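Local coordinates for protein succinate dehydrogenase subunit A (Mycolicibacterium smegmatis MC2 51, PDB 6LUM) that binds FAD and, as the flavoprotein subunit of succinate dehydrogenase, probably oxidises succinate to fumarate and passes the electrons on, at residues Y7-G13 against A29-L34; V177-V181 against V193-I199; I376-Y380 against A414-Y418. All coordinates share one frame; numbering follows the deposited sequence.

Contact 1: residues Y7-G13 against A29-L34; sequences YDVVIVG and ARTAVL. With FAD (flavin-adenine dinucleotide), chain Y.
Tyr7 turns its ring back beside its own backbone N (chi1 -74°), while Arg30 sends an extended chain away from the backbone with CG anti to N (chi1 169°). Together these torsions lay the Arg30 guanidinium flat over one face of the Tyr7 ring, the two planes only 8° apart. The stack is off-centre: Arg30 CZ is 4.4 Å from the ring centroid, and Arg30 NH2 sits toward the rim. On the opposite face Ala32 CB stands nearly over the middle of the ring, 3.9 Å from the centroid, in a CH-pi contact. Arg30 NE is also hydrogen-bonded to Arg6 O, which helps fix the turn of the guanidinium. With an alanine in place of Tyr7 the ring is gone, and the Arg30 guanidinium would probably lose its flat support while a gap opened beside Ala32 CB. Asn152 of the neighbouring subunit B packs on both Tyr7 and Arg30.

Next along, Asp8 OD2 accepts Arg30 N at 3.3 Å on the anti side of the carboxylate. Arg30 O takes Val9 N and, weakly, Asp8 N. A parallel ladder follows. Ala32 N gives to Val9 O, Ile11 N to Ala32 O at 2.9 Å, and Leu34 N to Ile11 O. Gly13 N closes it on Leu34 O. Val9 CG2 meets Ala29 CB at 3.6 Å on the face covered by helix 399-421. Val10 and Leu34 point to the other face, where Phe194 packs on both.

At the C-terminal end Gly13, lacking a side chain, has its CA 3.1 Å from FAD O4B of the ribose. Val12 CG1 rests 3.9 Å from FAD C2A of the adenine. Strand 9-12, helix 16-28 and strand 31-35 form the first beta-alpha-beta unit of a Rossmann-type FAD-binding fold, with Gly13 fitting the start of its GxGxxG motif.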
loop_
_atom_site.group_PDB
_atom_site.type_symbol
_atom_site.label_atom_id
_atom_site.label_comp_id
_atom_site.label_asym_id
_atom_site.label_seq_id
_atom_site.Cartn_x
_atom_site.Cartn_y
_atom_site.Cartn_z
ATOM N N TYR D 7 5.047 -22.645 18.257
ATOM C CA TYR D 7 5.794 -22.055 17.159
ATOM C C TYR D 7 6.484 -23.153 16.375
ATOM O O TYR D 7 6.780 -24.218 16.908
ATOM C CB TYR D 7 6.837 -21.052 17.660
ATOM C CG TYR D 7 6.244 -19.756 18.115
ATOM C CD1 TYR D 7 6.041 -18.726 17.229
ATOM C CD2 TYR D 7 5.873 -19.571 19.427
ATOM C CE1 TYR D 7 5.490 -17.553 17.634
ATOM C CE2 TYR D 7 5.323 -18.402 19.839
ATOM C CZ TYR D 7 5.131 -17.397 18.939
ATOM O OH TYR D 7 4.580 -16.216 19.353
ATOM N N ASP D 8 6.749 -22.890 15.101
ATOM C CA ASP D 8 7.491 -23.859 14.309
ATOM C C ASP D 8 8.948 -23.896 14.737
ATOM O O ASP D 8 9.464 -24.946 15.128
ATOM C CB ASP D 8 7.377 -23.533 12.824
ATOM C CG ASP D 8 5.973 -23.711 12.299
ATOM O OD1 ASP D 8 5.204 -24.480 12.910
ATOM O OD2 ASP D 8 5.639 -23.104 11.262
ATOM N N VAL D 9 9.624 -22.752 14.685
ATOM C CA VAL D 9 11.035 -22.637 15.023
ATOM C C VAL D 9 11.170 -21.703 16.214
ATOM O O VAL D 9 10.515 -20.658 16.274
ATOM C CB VAL D 9 11.852 -22.110 13.828
ATOM C CG1 VAL D 9 13.320 -22.164 14.122
ATOM C CG2 VAL D 9 11.521 -22.886 12.595
ATOM N N VAL D 10 12.013 -22.079 17.165
ATOM C CA VAL D 10 12.306 -21.259 18.333
ATOM C C VAL D 10 13.812 -21.090 18.403
ATOM O O VAL D 10 14.542 -22.077 18.518
ATOM C CB VAL D 10 11.769 -21.889 19.624
ATOM C CG1 VAL D 10 12.333 -21.183 20.811
ATOM C CG2 VAL D 10 10.274 -21.818 19.656
ATOM N N ILE D 11 14.276 -19.850 18.324
ATOM C CA ILE D 11 15.688 -19.513 18.440
ATOM C C ILE D 11 15.913 -18.941 19.825
ATOM O O ILE D 11 15.135 -18.104 20.282
ATOM C CB ILE D 11 16.110 -18.515 17.355
ATOM C CG1 ILE D 11 15.700 -19.050 15.993
ATOM C CG2 ILE D 11 17.580 -18.282 17.403
ATOM C CD1 ILE D 11 15.785 -18.067 14.913
ATOM N N VAL D 12 16.946 -19.404 20.503
ATOM C CA VAL D 12 17.233 -18.981 21.863
ATOM C C VAL D 12 18.505 -18.149 21.810
ATOM O O VAL D 12 19.612 -18.685 21.828
ATOM C CB VAL D 12 17.374 -20.169 22.811
ATOM C CG1 VAL D 12 17.672 -19.691 24.193
ATOM C CG2 VAL D 12 16.120 -20.967 22.804
ATOM N N GLY D 13 18.355 -16.838 21.750
ATOM C CA GLY D 13 19.490 -15.972 21.575
ATOM C C GLY D 13 19.277 -15.044 20.412
ATOM O O GLY D 13 18.820 -15.469 19.356
ATOM N N ALA D 29 9.343 -20.296 8.066
ATOM C CA ALA D 29 8.501 -20.878 9.097
ATOM C C ALA D 29 7.936 -19.800 10.015
ATOM O O ALA D 29 8.112 -18.603 9.787
ATOM C CB ALA D 29 9.297 -21.916 9.879
ATOM N N ARG D 30 7.239 -20.236 11.056
ATOM C CA ARG D 30 6.689 -19.352 12.080
ATOM C C ARG D 30 7.662 -19.361 13.251
ATOM O O ARG D 30 7.625 -20.255 14.096
ATOM C CB ARG D 30 5.296 -19.816 12.487
ATOM C CG ARG D 30 4.710 -19.155 13.714
ATOM C CD ARG D 30 3.331 -19.724 13.990
ATOM N NE ARG D 30 2.913 -19.578 15.377
ATOM C CZ ARG D 30 2.222 -18.546 15.840
ATOM N NH1 ARG D 30 1.874 -17.568 15.024
ATOM N NH2 ARG D 30 1.880 -18.489 17.116
ATOM N N THR D 31 8.535 -18.362 13.301
ATOM C CA THR D 31 9.689 -18.371 14.182
ATOM C C THR D 31 9.505 -17.398 15.339
ATOM O O THR D 31 8.829 -16.375 15.215
ATOM C CB THR D 31 10.957 -18.016 13.403
ATOM O OG1 THR D 31 12.081 -17.985 14.285
ATOM C CG2 THR D 31 10.819 -16.663 12.783
ATOM N N ALA D 32 10.103 -17.743 16.475
ATOM C CA ALA D 32 10.208 -16.853 17.619
ATOM C C ALA D 32 11.662 -16.770 18.040
ATOM O O ALA D 32 12.433 -17.696 17.801
ATOM C CB ALA D 32 9.375 -17.330 18.789
ATOM N N VAL D 33 12.038 -15.653 18.660
ATOM C CA VAL D 33 13.386 -15.450 19.178
ATOM C C VAL D 33 13.287 -15.055 20.640
ATOM O O VAL D 33 12.565 -14.115 20.979
ATOM C CB VAL D 33 14.150 -14.374 18.393
ATOM C CG1 VAL D 33 15.601 -14.417 18.744
ATOM C CG2 VAL D 33 13.976 -14.574 16.923
ATOM N N LEU D 34 13.998 -15.767 21.503
ATOM C CA LEU D 34 14.041 -15.466 22.924
ATOM C C LEU D 34 15.378 -14.837 23.256
ATOM O O LEU D 34 16.413 -15.272 22.754
ATOM C CB LEU D 34 13.866 -16.712 23.786
ATOM C CG LEU D 34 12.789 -17.734 23.474
ATOM C CD1 LEU D 34 12.652 -18.646 24.650
ATOM C CD2 LEU D 34 11.507 -17.054 23.190
HETATM P PA FAD Y . 26.495 -13.390 21.595
HETATM O O1A FAD Y . 26.512 -12.236 20.623
HETATM O O2A FAD Y . 27.706 -13.671 22.452
HETATM O O5B FAD Y . 25.223 -13.212 22.565
HETATM C C5B FAD Y . 24.379 -14.322 22.869
HETATM C C4B FAD Y . 22.923 -13.909 22.709
HETATM O O4B FAD Y . 22.067 -14.992 23.083
HETATM C C3B FAD Y . 22.586 -12.720 23.595
HETATM O O3B FAD Y . 22.266 -11.584 22.779
HETATM C C2B FAD Y . 21.423 -13.161 24.473
HETATM O O2B FAD Y . 20.257 -12.344 24.305
HETATM C C1B FAD Y . 21.107 -14.594 24.067
HETATM N N9A FAD Y . 21.197 -15.482 25.253
HETATM C C8A FAD Y . 22.334 -15.879 25.856
HETATM N N7A FAD Y . 22.070 -16.689 26.913
HETATM C C5A FAD Y . 20.733 -16.822 26.997
HETATM C C6A FAD Y . 19.784 -17.537 27.883
HETATM N N6A FAD Y . 20.223 -18.294 28.916
HETATM N N1A FAD Y . 18.464 -17.409 27.622
HETATM C C2A FAD Y . 18.014 -16.660 26.599
HETATM N N3A FAD Y . 18.816 -15.984 25.757
HETATM C C4A FAD Y . 20.164 -16.024 25.901
HETATM N N1 FAD Y . 35.235 -11.879 17.298
HETATM C C2 FAD Y . 35.766 -11.495 16.110
HETATM O O2 FAD Y . 35.677 -12.271 15.134
HETATM N N3 FAD Y . 36.386 -10.313 15.939
HETATM C C4 FAD Y . 36.522 -9.427 16.934
HETATM O O4 FAD Y . 37.105 -8.337 16.744
HETATM C C4X FAD Y . 35.969 -9.771 18.266
HETATM N N5 FAD Y . 36.065 -8.932 19.321
HETATM C C5X FAD Y . 35.550 -9.274 20.525
HETATM C C6 FAD Y . 35.661 -8.395 21.597
HETATM C C7 FAD Y . 35.133 -8.739 22.837
HETATM C C7M FAD Y . 35.255 -7.784 23.996
HETATM C C8 FAD Y . 34.450 -10.046 23.020
HETATM C C8M FAD Y . 33.880 -10.415 24.365
HETATM C C9 FAD Y . 34.336 -10.928 21.952
HETATM C C9A FAD Y . 34.863 -10.585 20.712
HETATM N N10 FAD Y . 34.752 -11.473 19.624
HETATM C C10 FAD Y . 35.299 -11.086 18.387
HETATM C "C1'" FAD Y . 34.084 -12.768 19.777
HETATM C "C2'" FAD Y . 32.835 -12.803 18.904
HETATM O "O2'" FAD Y . 32.122 -11.567 19.040
HETATM C "C3'" FAD Y . 31.925 -13.959 19.297
HETATM O "O3'" FAD Y . 32.399 -15.167 18.691
HETATM C "C4'" FAD Y . 30.489 -13.699 18.856
HETATM O "O4'" FAD Y . 30.133 -12.348 19.175
HETATM C "C5'" FAD Y . 29.522 -14.656 19.544
HETATM O "O5'" FAD Y . 28.201 -14.120 19.486
HETATM P P FAD Y . 26.923 -15.098 19.424
HETATM O O1P FAD Y . 26.066 -14.682 18.253
HETATM O O2P FAD Y . 27.412 -16.523 19.532
HETATM O O3P FAD Y . 26.135 -14.731 20.779
#

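Contact 2: residues V177-V181 against V193-I199; sequences VATGV and VFHAKAI
Gly180 and His195 face each other in a beta hairpin built from strands 175-185 and 191-195, part of a mixed sheet in the FAD-binding domain. Here the chains are close. Gly180 and His195 form a non-hydrogen-bonded antiparallel pair with CA atoms 4.1 Å apart. Gly180 brings no side chain to the face where His195 points. The next pair, Val181 with Phe194, is hydrogen-bonded both ways: Val181 N to Phe194 O at 2.9 Å, and Phe194 N to Val181 O at 2.9 Å. On the other side of Gly180, Ala196 N makes a nearly straight bond to Thr179 O. The hydroxyl of Thr179 does not join in; its OG1 is bonded to Ala168 O on strand 162-172.

Beyond Ala196 no further hydrogen bond joins the two segments, and the chains part. The CA atoms of Ala178 and Ala198 are already 7.3 Å from each other. Lys197 points away from strand 175-185 and is partly exposed; its NZ is hydrogen-bonded to Ala419 O. After it the chain enters strand 198-201 of the parallel sheet, so this end joins two sheets rather than two hairpin strands.

Ile199 bridges the two ends. Its CG1 is anti to the carbonyl carbon (chi1 -58°) and the chain runs on extended, which carries CD1 back to strand 175-185. Ile199 CD1 reaches from Ala178 CB at the wide end, 4.0 Å away, to Val181 CG2 in the paired end, 3.7 Å away. At the wide end apolar contact replaces backbone bonding.

Back at the tight end, Phe194 is buried against its neighbours: its ring stacks with His5 and meets Phe159 edge-to-face. Across the hairpin, Val181 O lies in the plane of the Phe194 ring, at its edge, 3.7 Å from CD1.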
loop_
_atom_site.group_PDB
_atom_site.type_symbol
_atom_site.label_atom_id
_atom_site.label_comp_id
_atom_site.label_asym_id
_atom_site.label_seq_id
_atom_site.Cartn_x
_atom_site.Cartn_y
_atom_site.Cartn_z
ATOM N N VAL D 177 13.905 -36.481 21.292
ATOM C CA VAL D 177 13.547 -35.457 20.322
ATOM C C VAL D 177 13.195 -34.199 21.095
ATOM O O VAL D 177 12.585 -34.268 22.166
ATOM C CB VAL D 177 12.391 -35.926 19.413
ATOM C CG1 VAL D 177 11.112 -36.050 20.192
ATOM C CG2 VAL D 177 12.199 -34.988 18.245
ATOM N N ALA D 178 13.621 -33.051 20.586
ATOM C CA ALA D 178 13.422 -31.788 21.279
ATOM C C ALA D 178 12.098 -31.176 20.860
ATOM O O ALA D 178 11.858 -30.962 19.671
ATOM C CB ALA D 178 14.564 -30.822 20.985
ATOM N N THR D 179 11.252 -30.884 21.834
ATOM C CA THR D 179 9.909 -30.405 21.552
ATOM C C THR D 179 9.643 -28.996 22.051
ATOM O O THR D 179 8.955 -28.235 21.373
ATOM C CB THR D 179 8.874 -31.354 22.156
ATOM O OG1 THR D 179 9.098 -31.474 23.562
ATOM C CG2 THR D 179 8.993 -32.714 21.528
ATOM N N GLY D 180 10.165 -28.617 23.208
ATOM C CA GLY D 180 9.831 -27.320 23.757
ATOM C C GLY D 180 10.961 -26.707 24.548
ATOM O O GLY D 180 11.919 -27.375 24.935
ATOM N N VAL D 181 10.816 -25.411 24.793
ATOM C CA VAL D 181 11.747 -24.615 25.581
ATOM C C VAL D 181 10.963 -23.976 26.715
ATOM O O VAL D 181 9.962 -23.297 26.473
ATOM C CB VAL D 181 12.436 -23.543 24.726
ATOM C CG1 VAL D 181 13.175 -22.591 25.592
ATOM C CG2 VAL D 181 13.382 -24.180 23.766
ATOM N N VAL D 193 6.091 -21.940 28.180
ATOM C CA VAL D 193 6.507 -23.139 27.475
ATOM C C VAL D 193 6.284 -22.893 25.999
ATOM O O VAL D 193 5.144 -22.709 25.568
ATOM C CB VAL D 193 5.737 -24.379 27.940
ATOM C CG1 VAL D 193 6.442 -25.616 27.471
ATOM C CG2 VAL D 193 5.602 -24.383 29.437
ATOM N N PHE D 194 7.362 -22.872 25.231
ATOM C CA PHE D 194 7.294 -22.716 23.788
ATOM C C PHE D 194 7.444 -24.095 23.183
ATOM O O PHE D 194 8.537 -24.657 23.201
ATOM C CB PHE D 194 8.394 -21.795 23.275
ATOM C CG PHE D 194 8.302 -20.395 23.779
ATOM C CD1 PHE D 194 8.742 -20.068 25.037
ATOM C CD2 PHE D 194 7.790 -19.407 22.985
ATOM C CE1 PHE D 194 8.651 -18.794 25.490
ATOM C CE2 PHE D 194 7.705 -18.140 23.439
ATOM C CZ PHE D 194 8.133 -17.832 24.691
ATOM N N HIS D 195 6.359 -24.654 22.665
ATOM C CA HIS D 195 6.432 -25.945 22.009
ATOM C C HIS D 195 6.741 -25.728 20.540
ATOM O O HIS D 195 6.044 -24.976 19.858
ATOM C CB HIS D 195 5.138 -26.732 22.200
ATOM C CG HIS D 195 5.141 -27.566 23.440
ATOM N ND1 HIS D 195 5.872 -28.728 23.551
ATOM C CD2 HIS D 195 4.539 -27.385 24.640
ATOM C CE1 HIS D 195 5.714 -29.235 24.760
ATOM N NE2 HIS D 195 4.905 -28.442 25.439
ATOM N N ALA D 196 7.802 -26.365 20.065
ATOM C CA ALA D 196 8.309 -26.088 18.739
ATOM C C ALA D 196 8.609 -27.387 18.019
ATOM O O ALA D 196 8.579 -28.468 18.603
ATOM C CB ALA D 196 9.560 -25.222 18.801
ATOM N N LYS D 197 8.893 -27.271 16.730
ATOM C CA LYS D 197 9.409 -28.408 15.989
ATOM C C LYS D 197 10.926 -28.417 15.974
ATOM O O LYS D 197 11.537 -29.453 16.246
ATOM C CB LYS D 197 8.872 -28.407 14.559
ATOM C CG LYS D 197 7.372 -28.490 14.469
ATOM C CD LYS D 197 6.923 -28.301 13.052
ATOM C CE LYS D 197 5.496 -27.838 12.997
ATOM N NZ LYS D 197 5.049 -27.596 11.609
ATOM N N ALA D 198 11.547 -27.282 15.675
ATOM C CA ALA D 198 12.990 -27.141 15.706
ATOM C C ALA D 198 13.369 -26.098 16.744
ATOM O O ALA D 198 12.579 -25.214 17.070
ATOM C CB ALA D 198 13.542 -26.747 14.343
ATOM N N ILE D 199 14.584 -26.217 17.270
ATOM C CA ILE D 199 15.106 -25.321 18.292
ATOM C C ILE D 199 16.543 -24.991 17.936
ATOM O O ILE D 199 17.356 -25.899 17.752
ATOM C CB ILE D 199 15.039 -25.955 19.692
ATOM C CG1 ILE D 199 13.608 -26.341 20.040
ATOM C CG2 ILE D 199 15.573 -25.013 20.728
ATOM C CD1 ILE D 199 13.493 -27.013 21.360
#

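Contact 3: residues I376-Y380 against A414-Y418; sequences IPGLY and AAAEY
Tyr380, on strand 379-381, an edge strand within this chain of the parallel sheet of the FAD-binding domain, packs against helix 399-421, where it meets Ala414, Ala415 and Tyr418. The chain turns a corner at Pro377 and Gly378 just before this strand, and Tyr418 reaches that corner.

The Tyr380 ring projects toward the helix with CG anti to its carbonyl carbon (chi1 -58°). One ring face lies over the backbone of Ala415, and Tyr380 CD1 touches Ala415 CB at 3.7 Å. Tyr380 CE2 meets Ala414 CB at 3.8 Å. Two small methyls thus let the helix approach the ring closely. The phenol end goes further along the helix: Tyr380 OH is 3.4 Å from Tyr418 CB. The two tyrosine side chains cross at a slant. No hydrogen bond joins the two segments, so the contact between them is made by packing alone.

Tyr418 leaves the helix with CG anti to the backbone N (chi1 -175°), and this swings its ring across to the corner. One face of the ring covers Gly378. Gly378 CA is 4.2 Å from the Tyr418 ring centroid, in a CH-pi contact, and Gly378 N is 3.8 Å from Tyr418 CZ. The positive phi of Gly378, 79°, by itself favours glycine. At the far end Pro377 CB touches Tyr418 OH at 3.6 Å. Tyr418 is partly exposed, and its ring also stacks with that of His422.

On the strand side, Tyr380 is bonded through its backbone to Phe201, and Ala415 also rests on Ala198 and Val200. The helix therefore lies across more than one strand. This is the helix-on-sheet layering of a Rossmann-type FAD-binding domain.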
loop_
_atom_site.group_PDB
_atom_site.type_symbol
_atom_site.label_atom_id
_atom_site.label_comp_id
_atom_site.label_asym_id
_atom_site.label_seq_id
_atom_site.Cartn_x
_atom_site.Cartn_y
_atom_site.Cartn_z
ATOM N N ILE D 376 20.445 -35.402 17.588
ATOM C CA ILE D 376 19.157 -35.130 18.217
ATOM C C ILE D 376 18.234 -34.518 17.173
ATOM O O ILE D 376 18.556 -33.466 16.607
ATOM C CB ILE D 376 19.306 -34.205 19.429
ATOM C CG1 ILE D 376 20.125 -34.887 20.513
ATOM C CG2 ILE D 376 17.956 -33.830 19.968
ATOM C CD1 ILE D 376 19.327 -35.814 21.358
ATOM N N PRO D 377 17.096 -35.137 16.870
ATOM C CA PRO D 377 16.185 -34.574 15.867
ATOM C C PRO D 377 15.539 -33.293 16.368
ATOM O O PRO D 377 14.898 -33.275 17.417
ATOM C CB PRO D 377 15.153 -35.686 15.666
ATOM C CG PRO D 377 15.245 -36.509 16.887
ATOM C CD PRO D 377 16.673 -36.478 17.292
ATOM N N GLY D 378 15.704 -32.222 15.604
ATOM C CA GLY D 378 15.085 -30.956 15.931
ATOM C C GLY D 378 15.822 -30.195 17.004
ATOM O O GLY D 378 15.208 -29.709 17.952
ATOM N N LEU D 379 17.138 -30.095 16.874
ATOM C CA LEU D 379 17.948 -29.341 17.822
ATOM C C LEU D 379 19.184 -28.868 17.080
ATOM O O LEU D 379 20.014 -29.685 16.684
ATOM C CB LEU D 379 18.319 -30.189 19.028
ATOM C CG LEU D 379 18.843 -29.438 20.247
ATOM C CD1 LEU D 379 17.827 -28.450 20.731
ATOM C CD2 LEU D 379 19.181 -30.402 21.340
ATOM N N TYR D 380 19.302 -27.558 16.896
ATOM C CA TYR D 380 20.390 -26.951 16.151
ATOM C C TYR D 380 21.139 -25.975 17.042
ATOM O O TYR D 380 20.658 -25.588 18.105
ATOM C CB TYR D 380 19.861 -26.250 14.902
ATOM C CG TYR D 380 19.119 -27.198 14.008
ATOM C CD1 TYR D 380 17.787 -27.459 14.206
ATOM C CD2 TYR D 380 19.766 -27.861 12.988
ATOM C CE1 TYR D 380 17.116 -28.339 13.412
ATOM C CE2 TYR D 380 19.102 -28.739 12.191
ATOM C CZ TYR D 380 17.778 -28.977 12.409
ATOM O OH TYR D 380 17.107 -29.861 11.609
ATOM N N ALA D 414 18.401 -24.896 7.893
ATOM C CA ALA D 414 18.201 -26.289 8.273
ATOM C C ALA D 414 16.988 -26.448 9.178
ATOM O O ALA D 414 16.160 -27.344 8.974
ATOM C CB ALA D 414 19.455 -26.827 8.954
ATOM N N ALA D 415 16.861 -25.587 10.186
ATOM C CA ALA D 415 15.731 -25.702 11.097
ATOM C C ALA D 415 14.425 -25.343 10.416
ATOM O O ALA D 415 13.390 -25.947 10.715
ATOM C CB ALA D 415 15.945 -24.820 12.319
ATOM N N ALA D 416 14.445 -24.381 9.496
ATOM C CA ALA D 416 13.233 -24.060 8.753
ATOM C C ALA D 416 12.768 -25.252 7.928
ATOM O O ALA D 416 11.580 -25.596 7.925
ATOM C CB ALA D 416 13.478 -22.849 7.859
ATOM N N GLU D 417 13.695 -25.892 7.212
ATOM C CA GLU D 417 13.345 -27.079 6.441
ATOM C C GLU D 417 12.766 -28.164 7.334
ATOM O O GLU D 417 11.730 -28.755 7.015
ATOM C CB GLU D 417 14.568 -27.603 5.700
ATOM C CG GLU D 417 15.076 -26.682 4.625
ATOM C CD GLU D 417 16.443 -27.088 4.121
ATOM O OE1 GLU D 417 16.948 -26.440 3.182
ATOM O OE2 GLU D 417 17.013 -28.057 4.660
ATOM N N TYR D 418 13.432 -28.450 8.453
ATOM C CA TYR D 418 12.935 -29.487 9.351
ATOM C C TYR D 418 11.523 -29.179 9.827
ATOM O O TYR D 418 10.662 -30.068 9.859
ATOM C CB TYR D 418 13.870 -29.643 10.543
ATOM C CG TYR D 418 13.502 -30.771 11.470
ATOM C CD1 TYR D 418 12.546 -30.604 12.449
ATOM C CD2 TYR D 418 14.124 -31.996 11.373
ATOM C CE1 TYR D 418 12.214 -31.622 13.294
ATOM C CE2 TYR D 418 13.795 -33.022 12.214
ATOM C CZ TYR D 418 12.840 -32.829 13.172
ATOM O OH TYR D 418 12.505 -33.854 14.017
#

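How the contacts relate
All three contacts reach one parallel sheet, in which strands 31-35, 9-12, 198-201 and 379-381 lie side by side. Contacts 1 and 2 have centres about 9 Å apart and are joined by probable backbone hydrogen bonds, Tyr7 N to His195 O at 3.0 Å and Ala198 N to Asp8 O at 3.2 Å. Contacts 2 and 3, about 10 Å apart between centres, meet through a probable hydrogen bond from Tyr380 N to Ile199 O at 2.7 Å. Helix 399-421 ties contact 3 to contact 1, with Ala415 O 4.0 Å from Val9 CG2. Only contact 1 touches FAD; the side chains of Val181 and Tyr380 are about 8 Å and 13 Å from it.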